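Local atomic coordinates of putative pyridoxal phosphate-dependent transferase (Clostridium difficile, PDB entry 4DQ6), a protein that belongs to the class I and II aminotransferase family of pyridoxal phosphate-dependent enzymes and binds pyridoxal-5'-phosphate as a two-chain assembly. Residues D33-W38 with R376-E381. Residues are numbered along the deposited sequence; the frame is centred on the assembly and turned at random.
Sequences DLLPMW and RSMLEE
Over one face of the Glu381 carboxylate, displaced toward OE2, lies the CD1 methyl of Leu35. Both residues have a second conformer, so this placement and its closeness, 3.4 Å from Leu35 CD1 to Glu381 CD, are doubtful; a weak, long ion pair links the same carboxylate to Arg385. Within 33-38, the Trp38 ring takes the CA of Pro36 at its edge, in plane, and meets Tyr29 edge-to-face.

The contact is a worked example of an extended methionine reaching from a helix to a short strand. Met378 does not aim at 33-38 from its CB; the extended chain brings it there, starting with CG anti to the backbone N (chi1 174°). Its CE arrives 3.2 Å from Pro36 O, roughly in line with the C=O bond. No hydrogen bond crosses the interface, and this buried oxygen has no polar partner in the model. The same methyl touches Met37 SD at 3.7 Å, and Leu35 CD2 lies 4.2 Å from Met378 CE, so the tip is wedged among three consecutive residues.

This is the aminotransferase fold, in which an N-terminal segment joins the C-terminal part of the chain in the smaller domain. Strand 35-36 runs parallel to 352-353, with backbone bonds from Leu35 to Lys351 and Ala353, while helix 376-390 packs over it.

Met37 is folded where Met378 is straight: bends at chi2 and chi3 (-70° and -76°) carry its CE to within 4.0 Å of Leu379 CD1, the two side chains crossing nearly at right angles. Leu379, whose CB points away from the strand, also packs on Asn302 and Phe305 of helix 289-313.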
loop_
_atom_site.group_PDB
_atom_site.type_symbol
_atom_site.label_atom_id
_atom_site.label_comp_id
_atom_site.label_asym_id
_atom_site.label_seq_id
_atom_site.Cartn_x
_atom_site.Cartn_y
_atom_site.Cartn_z
ATOM N N ASP A 33 25.127 7.911 13.255
ATOM C CA ASP A 33 25.584 7.877 14.625
ATOM C C ASP A 33 25.036 9.054 15.441
ATOM O O ASP A 33 25.799 9.907 15.942
ATOM C CB ASP A 33 27.102 7.906 14.644
ATOM C CG ASP A 33 27.637 7.502 15.966
ATOM O OD1 ASP A 33 26.944 6.673 16.594
ATOM O OD2 ASP A 33 28.720 7.993 16.370
ATOM N N LEU A 34 23.709 9.114 15.525
ATOM C CA LEU A 34 22.980 10.144 16.230
ATOM C C LEU A 34 21.881 9.527 17.102
ATOM O O LEU A 34 21.397 8.470 16.812
ATOM C CB LEU A 34 22.338 11.095 15.221
ATOM C CG LEU A 34 23.302 11.737 14.246
ATOM C CD1 LEU A 34 22.428 12.430 13.212
ATOM C CD2 LEU A 34 24.225 12.705 14.946
ATOM N N LEU A 35 21.477 10.240 18.153
ATOM C CA LEU A 35 20.327 9.860 18.971
ATOM C C LEU A 35 19.092 10.401 18.217
ATOM O O LEU A 35 18.976 11.597 18.052
ATOM C CB LEU A 35 20.402 10.498 20.364
ATOM C CG LEU A 35 19.359 10.105 21.439
ATOM C CD1 LEU A 35 19.909 10.288 22.854
ATOM C CD2 LEU A 35 18.097 10.927 21.322
ATOM N N PRO A 36 18.179 9.524 17.806
ATOM C CA PRO A 36 17.086 9.994 16.928
ATOM C C PRO A 36 15.874 10.514 17.695
ATOM O O PRO A 36 15.271 9.804 18.497
ATOM C CB PRO A 36 16.734 8.723 16.143
ATOM C CG PRO A 36 17.011 7.649 17.114
ATOM C CD PRO A 36 18.228 8.054 17.875
ATOM N N MET A 37 15.471 11.744 17.405
ATOM C CA MET A 37 14.279 12.324 17.990
ATOM C C MET A 37 13.477 13.040 16.917
ATOM O O MET A 37 12.861 14.105 17.190
ATOM C CB MET A 37 14.664 13.343 19.074
ATOM C CG MET A 37 15.560 12.801 20.174
ATOM S SD MET A 37 14.785 11.624 21.297
ATOM C CE MET A 37 13.787 12.708 22.345
ATOM N N TRP A 38 13.486 12.472 15.733
ATOM C CA TRP A 38 13.026 13.224 14.558
ATOM C C TRP A 38 11.727 12.637 14.059
ATOM O O TRP A 38 10.633 13.065 14.480
ATOM C CB TRP A 38 14.175 13.346 13.520
ATOM C CG TRP A 38 14.709 12.031 12.953
ATOM C CD1 TRP A 38 15.352 10.980 13.632
ATOM C CD2 TRP A 38 14.713 11.627 11.550
ATOM N NE1 TRP A 38 15.682 9.979 12.771
ATOM C CE2 TRP A 38 15.346 10.319 11.500
ATOM C CE3 TRP A 38 14.240 12.194 10.356
ATOM C CZ2 TRP A 38 15.508 9.618 10.325
ATOM C CZ3 TRP A 38 14.394 11.470 9.173
ATOM C CH2 TRP A 38 15.046 10.215 9.148
ATOM N N ARG A 376 11.648 7.946 29.212
ATOM C CA ARG A 376 12.225 9.040 29.930
ATOM C C ARG A 376 13.734 9.091 29.845
ATOM O O ARG A 376 14.319 10.162 29.674
ATOM C CB ARG A 376 11.761 9.032 31.407
ATOM C CG ARG A 376 12.308 10.192 32.230
ATOM C CD ARG A 376 11.925 11.580 31.738
ATOM N NE ARG A 376 10.493 11.707 31.809
ATOM C CZ ARG A 376 9.799 12.066 32.874
ATOM N NH1 ARG A 376 10.402 12.338 34.033
ATOM N NH2 ARG A 376 8.480 12.041 32.827
ATOM N N SER A 377 14.389 7.930 30.023
ATOM C CA SER A 377 15.840 7.843 29.973
ATOM C C SER A 377 16.402 8.397 28.643
ATOM O O SER A 377 17.431 9.050 28.643
ATOM C CB SER A 377 16.293 6.393 30.255
ATOM O OG SER A 377 16.210 6.100 31.620
ATOM N N MET A 378 15.752 8.044 27.528
ATOM C CA MET A 378 16.199 8.468 26.203
ATOM C C MET A 378 15.951 9.971 26.004
ATOM O O MET A 378 16.768 10.688 25.463
ATOM C CB MET A 378 15.439 7.690 25.133
ATOM C CG MET A 378 15.713 8.138 23.725
ATOM S SD MET A 378 15.079 6.933 22.538
ATOM C CE MET A 378 15.188 7.922 21.025
ATOM N N LEU A 379 14.822 10.433 26.501
ATOM C CA LEU A 379 14.499 11.862 26.475
ATOM C C LEU A 379 15.509 12.691 27.251
ATOM O O LEU A 379 16.034 13.694 26.776
ATOM C CB LEU A 379 13.085 12.085 27.008
ATOM C CG LEU A 379 12.641 13.552 27.110
ATOM C CD1 LEU A 379 12.795 14.419 25.815
ATOM C CD2 LEU A 379 11.192 13.642 27.611
ATOM N N GLU A 380 15.841 12.224 28.450
ATOM C CA GLU A 380 16.913 12.885 29.250
ATOM C C GLU A 380 18.223 12.969 28.469
ATOM O O GLU A 380 18.886 13.996 28.420
ATOM C CB GLU A 380 17.143 12.282 30.652
ATOM C CG GLU A 380 18.508 12.770 31.169
ATOM C CD GLU A 380 18.921 12.284 32.544
ATOM O OE1 GLU A 380 19.131 11.070 32.767
ATOM O OE2 GLU A 380 19.106 13.178 33.389
ATOM N N GLU A 381 18.630 11.853 27.870
ATOM C CA GLU A 381 19.835 11.834 27.093
ATOM C C GLU A 381 19.780 12.808 25.941
ATOM O O GLU A 381 20.762 13.473 25.648
ATOM C CB GLU A 381 20.141 10.375 26.630
ATOM C CG GLU A 381 21.532 10.125 26.165
ATOM C CD GLU A 381 21.636 8.802 25.442
ATOM O OE1 GLU A 381 21.181 7.792 26.034
ATOM O OE2 GLU A 381 22.160 8.766 24.300
#